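Local coordinates for protein angel homolog 2 (Homo sapiens, PDB 6RW0) that acts as a 2',3'-cyclic phosphatase within the CCR4 family of deadenylases and probably binds mRNA 3'-untranslated regions, at residues A[74-85]-A[404-415]; A[287-295]-A[327-335]. One frame throughout, in Å; residues are numbered along the deposited sequence. Where two conformers were deposited one is given.

Overall arrangement
Both contacts join loop-rich segments near the periphery of the DNase I-like fold, on opposite sides of its centre; their centres lie about 42 Å apart and they share no helix or strand. Contact 1 is the more buried: it brings the approach and first turn of helix 82-96 against the loop that follows helix 400-405, with an aromatic pair, a proline packed on a leucine, arginine and histidine bonds to backbone carbonyls, and the R76-E412 salt bridge at its exposed margin. Contact 2 lays a turn of 287-295 beside the short strand 329-331 and the residues after it. Its chemistry is mostly backbone and amide, without a salt bridge, and a smaller share of its touching residues is buried.

Contact 1. Residues A[74-85]-A[404-415]; sequences HCRRPVLHWSFR and WTVNGLPNENNS
The H74 ring lies between W404, whose CZ3-CH2 edge points at one face, and the C75 sulfur on the opposite face. The W404 contact is T-shaped, with planes at 70° and centroids 5.1 Å apart. The carbonyls of N407 and L409 sit at the imidazole edge, and H74 NE2 donates to L409 O (2.8 Å), almost in the ring plane but from above the carbonyl plane. With CG placed between backbone N and carbonyl carbon, chi1 59° turns the ring toward the loop 407-409; ND1 is hydrogen-bonded to S357 OG, so bonds at both nitrogens hold the rotation of the ring. The F84 ring has V79 CA over one face and E412 O at its edge, 3.3 Å from CZ. S415 O meets the R85 guanidinium in its plane, NH1 donating over 2.9 Å in a nearly straight bond (168°); the carbonyls of L60 and I59 and the Q62 side chain accept from the same group. Between these ends, P410, which follows a cis peptide bond, sets CG against L80 CD2 (3.5 Å), and V79 CG1 rests on E412 CA (3.5 Å). A water joins V79 O, N411 O and S415 OG, the last also bonded to N88. At the exposed margin R76 NH1 forms a salt bridge with E412 OE2 (3.0 Å), its hydrogen bond weak and the two planar groups well twisted apart. H74 and R85 are thus matched to backbone oxygens, which probably holds the loop at L409 and S415 against 74-85, whereas the exposed ion pair, with its poor angle, is probably the less directional link.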
loop_
_atom_site.group_PDB
_atom_site.type_symbol
_atom_site.label_atom_id
_atom_site.label_comp_id
_atom_site.label_asym_id
_atom_site.label_seq_id
_atom_site.Cartn_x
_atom_site.Cartn_y
_atom_site.Cartn_z
ATOM N N HIS A 74 4.294 2.517 24.725
ATOM C CA HIS A 74 3.382 3.582 25.116
ATOM C C HIS A 74 1.952 3.103 25.302
ATOM O O HIS A 74 1.137 3.854 25.845
ATOM C CB HIS A 74 3.414 4.671 24.041
ATOM C CG HIS A 74 3.011 4.182 22.683
ATOM N ND1 HIS A 74 3.849 3.445 21.873
ATOM C CD2 HIS A 74 1.852 4.319 21.998
ATOM C CE1 HIS A 74 3.225 3.153 20.747
ATOM N NE2 HIS A 74 2.010 3.673 20.797
ATOM N N CYS A 75 1.635 1.883 24.881
ATOM C CA CYS A 75 0.268 1.381 24.878
ATOM C C CYS A 75 -0.085 0.732 26.206
ATOM O O CYS A 75 0.738 0.042 26.812
ATOM C CB CYS A 75 0.147 0.314 23.794
ATOM S SG CYS A 75 0.696 0.837 22.188
ATOM N N ARG A 76 -1.322 0.937 26.649
ATOM C CA ARG A 76 -1.816 0.168 27.784
ATOM C C ARG A 76 -1.818 -1.308 27.413
ATOM O O ARG A 76 -2.245 -1.683 26.318
ATOM C CB ARG A 76 -3.209 0.646 28.176
ATOM C CG ARG A 76 -3.161 2.028 28.822
ATOM C CD ARG A 76 -4.541 2.523 29.293
ATOM N NE ARG A 76 -5.202 1.445 30.011
ATOM C CZ ARG A 76 -6.221 0.735 29.541
ATOM N NH1 ARG A 76 -6.766 1.013 28.363
ATOM N NH2 ARG A 76 -6.710 -0.252 30.272
ATOM N N ARG A 77 -1.320 -2.144 28.320
ATOM C CA ARG A 77 -1.101 -3.543 27.968
ATOM C C ARG A 77 -2.354 -4.236 27.452
ATOM O O ARG A 77 -2.245 -5.003 26.473
ATOM C CB ARG A 77 -0.548 -4.315 29.172
ATOM C CG ARG A 77 0.815 -3.880 29.669
ATOM C CD ARG A 77 1.891 -4.163 28.647
ATOM N NE ARG A 77 2.161 -2.971 27.855
ATOM C CZ ARG A 77 2.984 -2.927 26.817
ATOM N NH1 ARG A 77 3.627 -4.020 26.425
ATOM N NH2 ARG A 77 3.158 -1.784 26.169
ATOM N N PRO A 78 -3.538 -4.058 28.041
ATOM C CA PRO A 78 -4.708 -4.820 27.573
ATOM C C PRO A 78 -5.093 -4.537 26.134
ATOM O O PRO A 78 -5.717 -5.396 25.495
ATOM C CB PRO A 78 -5.820 -4.409 28.548
ATOM C CG PRO A 78 -5.101 -3.952 29.774
ATOM C CD PRO A 78 -3.819 -3.327 29.295
ATOM N N VAL A 79 -4.733 -3.368 25.597
ATOM C CA VAL A 79 -5.182 -3.014 24.254
ATOM C C VAL A 79 -4.386 -3.733 23.180
ATOM O O VAL A 79 -4.739 -3.644 22.000
ATOM C CB VAL A 79 -5.211 -1.498 23.967
ATOM C CG1 VAL A 79 -5.887 -0.744 25.121
ATOM C CG2 VAL A 79 -3.836 -0.949 23.682
ATOM N N LEU A 80 -3.318 -4.441 23.547
ATOM C CA LEU A 80 -2.470 -5.050 22.533
ATOM C C LEU A 80 -2.859 -6.475 22.175
ATOM O O LEU A 80 -2.416 -6.966 21.133
ATOM C CB LEU A 80 -1.005 -5.018 22.973
ATOM C CG LEU A 80 -0.428 -3.616 23.146
ATOM C CD1 LEU A 80 0.965 -3.719 23.732
ATOM C CD2 LEU A 80 -0.385 -2.860 21.836
ATOM N N HIS A 81 -3.672 -7.147 22.984
ATOM C CA HIS A 81 -4.020 -8.534 22.704
ATOM C C HIS A 81 -4.873 -8.642 21.447
ATOM O O HIS A 81 -5.737 -7.800 21.187
ATOM C CB HIS A 81 -4.788 -9.120 23.885
ATOM C CG HIS A 81 -4.018 -9.106 25.164
ATOM N ND1 HIS A 81 -2.867 -9.840 25.345
ATOM C CD2 HIS A 81 -4.224 -8.435 26.321
ATOM C CE1 HIS A 81 -2.398 -9.627 26.561
ATOM N NE2 HIS A 81 -3.203 -8.778 27.174
ATOM N N TRP A 82 -4.639 -9.699 20.665
ATOM C CA TRP A 82 -5.434 -9.900 19.457
ATOM C C TRP A 82 -6.917 -10.051 19.779
ATOM O O TRP A 82 -7.766 -9.639 18.983
ATOM C CB TRP A 82 -4.918 -11.110 18.684
ATOM C CG TRP A 82 -5.632 -11.402 17.397
ATOM C CD1 TRP A 82 -6.325 -12.535 17.094
ATOM C CD2 TRP A 82 -5.710 -10.565 16.238
ATOM N NE1 TRP A 82 -6.821 -12.460 15.816
ATOM C CE2 TRP A 82 -6.468 -11.253 15.274
ATOM C CE3 TRP A 82 -5.229 -9.296 15.928
ATOM C CZ2 TRP A 82 -6.743 -10.713 14.022
ATOM C CZ3 TRP A 82 -5.489 -8.773 14.682
ATOM C CH2 TRP A 82 -6.243 -9.473 13.750
ATOM N N SER A 83 -7.252 -10.625 20.937
ATOM C CA SER A 83 -8.655 -10.748 21.324
ATOM C C SER A 83 -9.314 -9.386 21.513
ATOM O O SER A 83 -10.546 -9.275 21.430
ATOM C CB SER A 83 -8.757 -11.554 22.620
ATOM O OG SER A 83 -8.055 -10.911 23.671
ATOM N N PHE A 84 -8.519 -8.351 21.810
ATOM C CA PHE A 84 -8.984 -6.973 21.925
ATOM C C PHE A 84 -8.979 -6.276 20.562
ATOM O O PHE A 84 -9.953 -5.614 20.181
ATOM C CB PHE A 84 -8.088 -6.205 22.919
ATOM C CG PHE A 84 -8.583 -4.819 23.225
ATOM C CD1 PHE A 84 -8.253 -3.749 22.407
ATOM C CD2 PHE A 84 -9.396 -4.592 24.317
ATOM C CE1 PHE A 84 -8.729 -2.475 22.670
ATOM C CE2 PHE A 84 -9.870 -3.317 24.589
ATOM C CZ PHE A 84 -9.540 -2.259 23.755
ATOM N N ARG A 85 -7.901 -6.441 19.803
ATOM C CA ARG A 85 -7.727 -5.662 18.584
ATOM C C ARG A 85 -8.654 -6.113 17.464
ATOM O O ARG A 85 -9.198 -5.276 16.736
ATOM C CB ARG A 85 -6.274 -5.739 18.114
ATOM C CG ARG A 85 -5.284 -5.169 19.115
ATOM C CD ARG A 85 -3.928 -4.886 18.483
ATOM N NE ARG A 85 -3.305 -6.036 17.830
ATOM C CZ ARG A 85 -3.063 -6.149 16.522
ATOM N NH1 ARG A 85 -3.413 -5.205 15.659
ATOM N NH2 ARG A 85 -2.467 -7.238 16.064
ATOM N N TRP A 404 -0.898 11.620 19.197
ATOM C CA TRP A 404 -0.380 11.566 20.568
ATOM C C TRP A 404 -1.391 12.083 21.588
ATOM O O TRP A 404 -1.316 11.706 22.762
ATOM C CB TRP A 404 0.998 12.238 20.699
ATOM C CG TRP A 404 2.058 11.328 20.138
ATOM C CD1 TRP A 404 2.841 11.545 19.037
ATOM C CD2 TRP A 404 2.393 10.019 20.615
ATOM N NE1 TRP A 404 3.652 10.457 18.811
ATOM C CE2 TRP A 404 3.397 9.507 19.766
ATOM C CE3 TRP A 404 1.954 9.235 21.689
ATOM C CZ2 TRP A 404 3.966 8.249 19.956
ATOM C CZ3 TRP A 404 2.520 7.975 21.871
ATOM C CH2 TRP A 404 3.513 7.499 21.004
ATOM N N THR A 405 -2.351 12.915 21.166
ATOM C CA THR A 405 -3.417 13.326 22.078
ATOM C C THR A 405 -4.234 12.127 22.534
ATOM O O THR A 405 -4.750 12.121 23.660
ATOM C CB THR A 405 -4.322 14.356 21.404
ATOM O OG1 THR A 405 -3.561 15.536 21.128
ATOM C CG2 THR A 405 -5.491 14.736 22.311
ATOM N N VAL A 406 -4.357 11.106 21.681
ATOM C CA VAL A 406 -5.007 9.848 22.045
ATOM C C VAL A 406 -3.993 8.793 22.476
ATOM O O VAL A 406 -4.287 7.589 22.488
ATOM C CB VAL A 406 -5.948 9.345 20.924
ATOM C CG1 VAL A 406 -7.028 10.376 20.677
ATOM C CG2 VAL A 406 -5.227 9.037 19.618
ATOM N N ASN A 407 -2.802 9.251 22.859
ATOM C CA ASN A 407 -1.737 8.414 23.427
ATOM C C ASN A 407 -1.180 7.399 22.430
ATOM O O ASN A 407 -0.680 6.340 22.826
ATOM C CB ASN A 407 -2.133 7.772 24.762
ATOM C CG ASN A 407 -2.377 8.810 25.840
ATOM O OD1 ASN A 407 -2.035 9.980 25.668
ATOM N ND2 ASN A 407 -2.960 8.397 26.953
ATOM N N GLY A 408 -1.198 7.756 21.145
ATOM C CA GLY A 408 -0.554 6.975 20.114
ATOM C C GLY A 408 -1.387 5.797 19.654
ATOM O O GLY A 408 -2.548 5.612 20.032
ATOM N N LEU A 409 -0.756 5.019 18.778
ATOM C CA LEU A 409 -1.405 3.877 18.112
ATOM C C LEU A 409 -0.620 2.583 18.401
ATOM O O LEU A 409 0.578 2.683 18.565
ATOM C CB LEU A 409 -1.449 4.098 16.609
ATOM C CG LEU A 409 -2.390 5.188 16.133
ATOM C CD1 LEU A 409 -2.382 5.245 14.622
ATOM C CD2 LEU A 409 -3.791 4.970 16.665
ATOM N N PRO A 410 -1.218 1.383 18.578
ATOM C CA PRO A 410 -2.641 1.151 18.830
ATOM C C PRO A 410 -3.055 1.729 20.197
ATOM O O PRO A 410 -2.271 2.039 21.023
ATOM C CB PRO A 410 -2.845 -0.359 18.772
ATOM C CG PRO A 410 -1.498 -0.901 19.111
ATOM C CD PRO A 410 -0.507 0.120 18.610
ATOM N N ASN A 411 -4.343 1.921 20.344
ATOM C CA ASN A 411 -4.916 2.443 21.604
ATOM C C ASN A 411 -6.213 1.680 21.871
ATOM O O ASN A 411 -6.522 0.734 21.175
ATOM C CB ASN A 411 -4.989 3.970 21.568
ATOM C CG ASN A 411 -5.955 4.508 20.544
ATOM O OD1 ASN A 411 -7.026 3.976 20.391
ATOM N ND2 ASN A 411 -5.562 5.561 19.857
ATOM N N GLU A 412 -6.943 2.047 22.903
ATOM C CA GLU A 412 -8.140 1.262 23.266
ATOM C C GLU A 412 -9.213 1.381 22.185
ATOM O O GLU A 412 -10.123 0.604 22.227
ATOM C CB GLU A 412 -8.649 1.629 24.657
ATOM C CG GLU A 412 -8.790 3.091 24.907
ATOM C CD GLU A 412 -8.722 3.373 26.398
ATOM O OE1 GLU A 412 -9.771 3.420 26.980
ATOM O OE2 GLU A 412 -7.592 3.484 26.933
ATOM N N ASN A 413 -9.123 2.352 21.285
ATOM C CA ASN A 413 -10.137 2.552 20.218
ATOM C C ASN A 413 -9.630 2.271 18.779
ATOM O O ASN A 413 -10.414 1.796 17.970
ATOM C CB ASN A 413 -10.734 3.949 20.418
ATOM C CG ASN A 413 -11.328 4.114 21.806
ATOM O OD1 ASN A 413 -10.948 4.990 22.583
ATOM N ND2 ASN A 413 -12.270 3.255 22.137
ATOM N N ASN A 414 -8.389 2.601 18.444
ATOM C CA ASN A 414 -7.783 2.387 17.105
ATOM C C ASN A 414 -6.813 1.231 17.295
ATOM O O ASN A 414 -5.827 1.443 17.919
ATOM C CB ASN A 414 -7.080 3.641 16.613
ATOM C CG ASN A 414 -7.959 4.866 16.681
ATOM O OD1 ASN A 414 -7.685 5.767 17.465
ATOM N ND2 ASN A 414 -8.974 4.910 15.841
ATOM N N SER A 415 -7.081 0.081 16.698
ATOM C CA SER A 415 -6.375 -1.134 17.093
ATOM C C SER A 415 -5.272 -1.555 16.129
ATOM O O SER A 415 -4.793 -2.693 16.205
ATOM C CB SER A 415 -7.355 -2.279 17.363
ATOM O OG SER A 415 -7.984 -2.085 18.624
HETATM O O HOH W 1 -5.890 -1.798 20.305
#

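Contact 2. Residues A[287-295]-A[327-335]; sequences GISQNCVYE and SSNLQHHFS
Q290 and L330 meet on the tightly packed side, where the Q290 carbonyl takes the Q331 backbone N-H (2.9 Å, 162°) and also lies 3.5 Å from L330 CA. The Q290 and L330 side chains cross at about a right angle, and a bend at chi2 (-64°) brings Q290 NE2 to 3.7 Å from L330 CD2; Y256 gives NE2 a weak further bond. Both C292 and L330 also touch F248 of helix 244-251. Strand 329-331 pairs with strand 253-255 through L330, while Q331 N, on the other edge, bonds to the type I turn 289-292. The outer side is looser. In the deposited conformer described here, Q331 NE2 approaches N291 OD1 nearly end-on to the C=O (2.7 Å), the amide planes 75° apart, but Q331 has a second conformer and the bond is doubtful as a constant link. N291 CB lies 3.5 Å from H333 NE2, and V293 CG1 touches the same exposed ring at CD2. Putting an alanine at N291 would probably leave the Q331 amide without this acceptor and the H333 ring freer to turn. A water spans N291 O and H333 N, 2.9 Å from each. Outward, then, the contact relies on a water and on a glutamine seen in two conformers, so the rim is probably less firmly held than the backbone bond.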
loop_
_atom_site.group_PDB
_atom_site.type_symbol
_atom_site.label_atom_id
_atom_site.label_comp_id
_atom_site.label_asym_id
_atom_site.label_seq_id
_atom_site.Cartn_x
_atom_site.Cartn_y
_atom_site.Cartn_z
ATOM N N GLY A 287 14.377 -9.519 -15.706
ATOM C CA GLY A 287 13.462 -9.482 -16.858
ATOM C C GLY A 287 12.483 -8.325 -16.813
ATOM O O GLY A 287 11.380 -8.499 -17.230
ATOM N N ILE A 288 12.901 -7.230 -16.207
ATOM C CA ILE A 288 12.077 -6.004 -16.138
ATOM C C ILE A 288 12.913 -4.853 -16.706
ATOM O O ILE A 288 14.024 -4.658 -16.270
ATOM C CB ILE A 288 11.558 -5.751 -14.711
ATOM C CG1 ILE A 288 10.597 -6.868 -14.299
ATOM C CG2 ILE A 288 10.904 -4.385 -14.617
ATOM C CD1 ILE A 288 10.129 -6.777 -12.865
ATOM N N SER A 289 12.363 -4.085 -17.637
ATOM C CA SER A 289 13.075 -2.969 -18.291
ATOM C C SER A 289 13.131 -1.763 -17.361
ATOM O O SER A 289 12.410 -1.714 -16.396
ATOM C CB SER A 289 12.390 -2.598 -19.575
ATOM O OG SER A 289 11.232 -1.843 -19.316
ATOM N N GLN A 290 13.836 -0.718 -17.779
ATOM C CA GLN A 290 13.900 0.573 -17.049
ATOM C C GLN A 290 12.558 1.324 -17.122
ATOM O O GLN A 290 12.476 2.334 -16.497
ATOM C CB GLN A 290 15.029 1.459 -17.567
ATOM C CG GLN A 290 16.398 0.853 -17.367
ATOM C CD GLN A 290 16.716 0.710 -15.907
ATOM O OE1 GLN A 290 16.425 -0.311 -15.326
ATOM N NE2 GLN A 290 17.305 1.733 -15.306
ATOM N N ASN A 291 11.614 0.935 -17.979
ATOM C CA ASN A 291 10.240 1.469 -18.001
ATOM C C ASN A 291 9.325 0.612 -17.104
ATOM O O ASN A 291 8.139 0.795 -17.213
ATOM C CB ASN A 291 9.720 1.568 -19.430
ATOM C CG ASN A 291 10.514 2.538 -20.269
ATOM O OD1 ASN A 291 11.166 3.417 -19.758
ATOM N ND2 ASN A 291 10.449 2.370 -21.568
ATOM N N CYS A 292 9.870 -0.330 -16.324
ATOM C CA CYS A 292 9.097 -1.131 -15.368
ATOM C C CYS A 292 8.052 -2.003 -16.060
ATOM O O CYS A 292 6.932 -2.174 -15.565
ATOM C CB CYS A 292 8.479 -0.277 -14.257
ATOM S SG CYS A 292 9.722 0.522 -13.226
ATOM N N VAL A 293 8.413 -2.555 -17.215
ATOM C CA VAL A 293 7.580 -3.551 -17.882
ATOM C C VAL A 293 8.368 -4.842 -18.036
ATOM O O VAL A 293 9.595 -4.842 -18.139
ATOM C CB VAL A 293 7.036 -3.082 -19.245
ATOM C CG1 VAL A 293 6.225 -1.818 -19.062
ATOM C CG2 VAL A 293 8.150 -2.873 -20.239
ATOM N N TYR A 294 7.656 -5.961 -18.046
ATOM C CA TYR A 294 8.324 -7.217 -18.330
ATOM C C TYR A 294 8.926 -7.179 -19.733
ATOM O O TYR A 294 8.350 -6.606 -20.661
ATOM C CB TYR A 294 7.319 -8.360 -18.262
ATOM C CG TYR A 294 6.807 -8.693 -16.883
ATOM C CD1 TYR A 294 7.677 -8.915 -15.833
ATOM C CD2 TYR A 294 5.444 -8.811 -16.636
ATOM C CE1 TYR A 294 7.214 -9.236 -14.578
ATOM C CE2 TYR A 294 4.974 -9.142 -15.377
ATOM C CZ TYR A 294 5.868 -9.349 -14.357
ATOM O OH TYR A 294 5.453 -9.671 -13.081
ATOM N N GLU A 295 10.079 -7.828 -19.890
ATOM C CA GLU A 295 10.757 -7.927 -21.174
ATOM C C GLU A 295 11.290 -9.342 -21.364
ATOM O O GLU A 295 11.568 -10.069 -20.403
ATOM C CB GLU A 295 11.872 -6.874 -21.303
ATOM C CG GLU A 295 12.999 -7.059 -20.309
ATOM C CD GLU A 295 14.038 -5.954 -20.347
ATOM O OE1 GLU A 295 13.931 -5.042 -21.196
ATOM O OE2 GLU A 295 14.969 -6.005 -19.517
ATOM N N SER A 327 21.173 4.680 -19.141
ATOM C CA SER A 327 21.186 5.903 -18.348
ATOM C C SER A 327 20.563 5.654 -16.974
ATOM O O SER A 327 19.945 4.618 -16.739
ATOM C CB SER A 327 20.434 7.025 -19.063
ATOM O OG SER A 327 19.033 6.867 -18.929
ATOM N N SER A 328 20.730 6.612 -16.071
ATOM C CA SER A 328 20.277 6.452 -14.689
ATOM C C SER A 328 18.879 7.021 -14.493
ATOM O O SER A 328 18.637 7.861 -13.624
ATOM C CB SER A 328 21.271 7.104 -13.738
ATOM O OG SER A 328 21.414 8.479 -14.039
ATOM N N ASN A 329 17.948 6.558 -15.322
ATOM C CA ASN A 329 16.566 7.002 -15.260
ATOM C C ASN A 329 15.642 5.801 -15.243
ATOM O O ASN A 329 15.837 4.847 -16.002
ATOM C CB ASN A 329 16.227 7.893 -16.445
ATOM C CG ASN A 329 17.011 9.170 -16.431
ATOM O OD1 ASN A 329 16.661 10.112 -15.725
ATOM N ND2 ASN A 329 18.100 9.204 -17.188
ATOM N N LEU A 330 14.667 5.847 -14.350
ATOM C CA LEU A 330 13.574 4.900 -14.324
ATOM C C LEU A 330 12.331 5.607 -14.836
ATOM O O LEU A 330 12.153 6.809 -14.621
ATOM C CB LEU A 330 13.270 4.451 -12.903
ATOM C CG LEU A 330 14.094 3.367 -12.225
ATOM C CD1 LEU A 330 13.301 2.982 -10.962
ATOM C CD2 LEU A 330 14.327 2.207 -13.145
ATOM N N GLN A 331 11.468 4.858 -15.513
ATOM C CA GLN A 331 10.194 5.383 -15.975
ATOM C C GLN A 331 9.120 4.332 -15.733
ATOM O O GLN A 331 9.417 3.147 -15.572
ATOM C CB GLN A 331 10.246 5.730 -17.472
ATOM C CG GLN A 331 11.234 6.846 -17.845
ATOM C CD GLN A 331 12.685 6.382 -18.057
ATOM O OE1 GLN A 331 13.618 7.169 -17.887
ATOM N NE2 GLN A 331 12.875 5.129 -18.460
ATOM N N HIS A 332 7.863 4.777 -15.687
ATOM C CA HIS A 332 6.719 3.887 -15.841
ATOM C C HIS A 332 5.729 4.593 -16.759
ATOM O O HIS A 332 5.845 5.797 -17.018
ATOM C CB HIS A 332 6.098 3.423 -14.515
ATOM C CG HIS A 332 5.389 4.496 -13.762
ATOM N ND1 HIS A 332 4.254 5.120 -14.235
ATOM C CD2 HIS A 332 5.641 5.039 -12.549
ATOM C CE1 HIS A 332 3.847 6.014 -13.350
ATOM N NE2 HIS A 332 4.675 5.988 -12.322
ATOM N N HIS A 333 4.753 3.835 -17.269
ATOM C CA HIS A 333 3.846 4.341 -18.290
ATOM C C HIS A 333 2.460 4.688 -17.762
ATOM O O HIS A 333 1.540 4.894 -18.566
ATOM C CB HIS A 333 3.701 3.319 -19.417
ATOM C CG HIS A 333 4.973 3.044 -20.149
ATOM N ND1 HIS A 333 5.774 4.048 -20.641
ATOM C CD2 HIS A 333 5.575 1.878 -20.484
ATOM C CE1 HIS A 333 6.816 3.514 -21.257
ATOM N NE2 HIS A 333 6.720 2.201 -21.172
ATOM N N PHE A 334 2.289 4.775 -16.451
ATOM C CA PHE A 334 0.987 5.080 -15.879
ATOM C C PHE A 334 0.865 6.577 -15.604
ATOM O O PHE A 334 1.844 7.322 -15.614
ATOM C CB PHE A 334 0.749 4.291 -14.592
ATOM C CG PHE A 334 0.981 2.814 -14.728
ATOM C CD1 PHE A 334 0.266 2.057 -15.642
ATOM C CD2 PHE A 334 1.915 2.180 -13.935
ATOM C CE1 PHE A 334 0.489 0.686 -15.765
ATOM C CE2 PHE A 334 2.138 0.810 -14.048
ATOM C CZ PHE A 334 1.427 0.067 -14.971
ATOM N N SER A 335 -0.367 7.013 -15.351
ATOM C CA SER A 335 -0.673 8.379 -14.932
ATOM C C SER A 335 -1.418 8.251 -13.607
ATOM O O SER A 335 -2.641 8.069 -13.581
ATOM C CB SER A 335 -1.495 9.090 -15.982
ATOM O OG SER A 335 -1.809 10.405 -15.566
HETATM O O HOH W 2 5.199 0.957 -17.056
#